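Local coordinates for helicase-like protein (Bacteroides thetaiotaomicron, PDB 2FG1), which is of unknown function but, as a macro-domain protein, probably removes ADP-ribose from ADP-ribosylated thymidine in DNA, at residues 24-29 against 79-84. Residues are numbered along the deposited sequence; the frame is centred on the assembly and turned at random.
Sequences ITHICN and VANMIG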
loop_
_atom_site.group_PDB
_atom_site.type_symbol
_atom_site.label_atom_id
_atom_site.label_comp_id
_atom_site.label_asym_id
_atom_site.label_seq_id
_atom_site.Cartn_x
_atom_site.Cartn_y
_atom_site.Cartn_z
ATOM N N ILE A 24 -6.390 3.897 -0.222
ATOM C CA ILE A 24 -5.876 2.818 -1.067
ATOM C C ILE A 24 -4.390 2.674 -0.766
ATOM O O ILE A 24 -3.620 3.628 -0.959
ATOM C CB ILE A 24 -6.065 3.153 -2.557
ATOM C CG1 ILE A 24 -7.549 3.255 -2.904
ATOM C CG2 ILE A 24 -5.380 2.102 -3.455
ATOM C CD1 ILE A 24 -7.818 4.002 -4.204
ATOM N N THR A 25 -3.972 1.501 -0.298
ATOM C CA THR A 25 -2.584 1.273 0.104
ATOM C C THR A 25 -1.891 0.368 -0.895
ATOM O O THR A 25 -2.445 -0.659 -1.281
ATOM C CB THR A 25 -2.488 0.591 1.483
ATOM O OG1 THR A 25 -3.181 -0.666 1.445
ATOM C CG2 THR A 25 -3.099 1.443 2.570
ATOM N N HIS A 26 -0.663 0.709 -1.282
ATOM C CA HIS A 26 0.104 -0.173 -2.161
ATOM C C HIS A 26 1.595 -0.020 -1.871
ATOM O O HIS A 26 2.021 0.952 -1.253
ATOM C CB HIS A 26 -0.244 0.112 -3.626
ATOM C CG HIS A 26 0.287 1.416 -4.107
ATOM N ND1 HIS A 26 1.223 1.496 -5.111
ATOM C CD2 HIS A 26 0.075 2.680 -3.672
ATOM C CE1 HIS A 26 1.552 2.765 -5.294
ATOM N NE2 HIS A 26 0.877 3.502 -4.428
ATOM N N ILE A 27 2.371 -1.007 -2.301
ATOM C CA ILE A 27 3.798 -1.071 -1.998
ATOM C C ILE A 27 4.626 -0.513 -3.144
ATOM O O ILE A 27 4.560 -1.000 -4.290
ATOM C CB ILE A 27 4.250 -2.512 -1.680
ATOM C CG1 ILE A 27 3.559 -3.025 -0.407
ATOM C CG2 ILE A 27 5.769 -2.560 -1.500
ATOM C CD1 ILE A 27 3.775 -4.520 -0.137
ATOM N N CYS A 28 5.412 0.507 -2.802
ATOM C CA CYS A 28 6.355 1.134 -3.703
ATOM C C CYS A 28 7.769 0.680 -3.393
ATOM O O CYS A 28 8.084 0.220 -2.287
ATOM C CB CYS A 28 6.272 2.657 -3.545
ATOM S SG CYS A 28 4.707 3.368 -4.003
ATOM N N ASN A 29 8.640 0.818 -4.381
ATOM C CA ASN A 29 10.053 0.539 -4.162
ATOM C C ASN A 29 10.830 1.770 -3.698
ATOM O O ASN A 29 10.329 2.911 -3.732
ATOM C CB ASN A 29 10.683 -0.058 -5.419
ATOM C CG ASN A 29 10.631 0.896 -6.578
ATOM O OD1 ASN A 29 11.401 1.857 -6.635
ATOM N ND2 ASN A 29 9.679 0.675 -7.483
ATOM N N VAL A 79 -4.535 7.927 -1.426
ATOM C CA VAL A 79 -3.644 6.826 -1.777
ATOM C C VAL A 79 -2.415 6.907 -0.886
ATOM O O VAL A 79 -1.840 7.990 -0.720
ATOM C CB VAL A 79 -3.239 6.873 -3.279
ATOM C CG1 VAL A 79 -2.174 5.808 -3.604
ATOM C CG2 VAL A 79 -4.457 6.725 -4.175
ATOM N N ALA A 80 -2.025 5.775 -0.296
ATOM C CA ALA A 80 -0.832 5.686 0.528
ATOM C C ALA A 80 0.263 4.993 -0.264
ATOM O O ALA A 80 0.179 3.789 -0.543
ATOM C CB ALA A 80 -1.145 4.920 1.813
ATOM N N ASN A 81 1.282 5.766 -0.637
ATOM C CA ASN A 81 2.468 5.236 -1.316
ATOM C C ASN A 81 3.413 4.736 -0.217
ATOM O O ASN A 81 4.025 5.538 0.475
ATOM C CB ASN A 81 3.174 6.342 -2.125
ATOM C CG ASN A 81 2.341 6.888 -3.283
ATOM O OD1 ASN A 81 1.554 6.188 -3.906
ATOM N ND2 ASN A 81 2.591 8.158 -3.630
HETATM N N MSE A 82 3.495 3.416 -0.046
HETATM C CA MSE A 82 4.215 2.817 1.078
HETATM C C MSE A 82 5.531 2.242 0.597
HETATM O O MSE A 82 5.534 1.323 -0.208
HETATM C CB MSE A 82 3.392 1.668 1.680
HETATM C CG MSE A 82 1.985 2.060 2.169
HETATM SE SE MSE A 82 1.099 0.636 3.163
HETATM C CE MSE A 82 1.146 -0.782 1.819
ATOM N N ILE A 83 6.656 2.754 1.090
ATOM C CA ILE A 83 7.940 2.228 0.618
ATOM C C ILE A 83 8.252 0.928 1.352
ATOM O O ILE A 83 8.702 0.942 2.500
ATOM C CB ILE A 83 9.090 3.247 0.743
ATOM C CG1 ILE A 83 8.748 4.539 -0.008
ATOM C CG2 ILE A 83 10.384 2.637 0.195
ATOM C CD1 ILE A 83 9.836 5.601 0.093
ATOM N N GLY A 84 8.001 -0.196 0.679
ATOM C CA GLY A 84 8.070 -1.508 1.322
ATOM C C GLY A 84 8.851 -2.575 0.590
ATOM O O GLY A 84 8.815 -3.742 0.976
#
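His26 sets its ring between its own backbone N and carbonyl carbon (chi1 71°), while Asn81 holds CG beside the backbone N (chi1 -65°); the two side chains thus run alongside each other on one face of the sheet, and NE2 of His26 meets OD1 of Asn81 at 2.8 Å. OD1 lies close to the ring plane of His26, at its edge, and the N-H reaches a lone pair of OD1 in the amide plane, although ring and amide planes stand 82° apart. Asparagine suits this buried place because its two ends serve different partners: OD1 accepts from the ring, while ND2 donates to Gln69 OE1 and Pro49 O, which fixes the flip of the amide. An alanine in place of His26 would probably leave Asn81 OD1 without its donor and open a gap beside Val79 CG1, which packs 3.9 Å from His26 CD2.

Beneath these side chains the parallel strands are joined by a regular ladder: Ile24 O, His26 N and O, and Cys28 N and O bond to Ala80, Met82 and Gly84, the shortest being Cys28 N to Met82 O at 2.7 Å. On the other face Met82, a selenomethionine, folds its flexible end back over the neighbouring strand, with CE 3.9 Å from Thr25 CB and 4.0 Å from Ile27 CG1. Gly84 lets Ile27 CG2 approach its C to 3.7 Å, where a beta carbon would be tight.

This pair lies inside the mixed sheet of the macro domain, with strand 120-123 next to 22-29 and antiparallel 68-74 beyond 77-85. Helices 38-45 and 48-59 pack on the His26 and Asn81 face; helix 100-117 covers Met82 and Ile27 on the other.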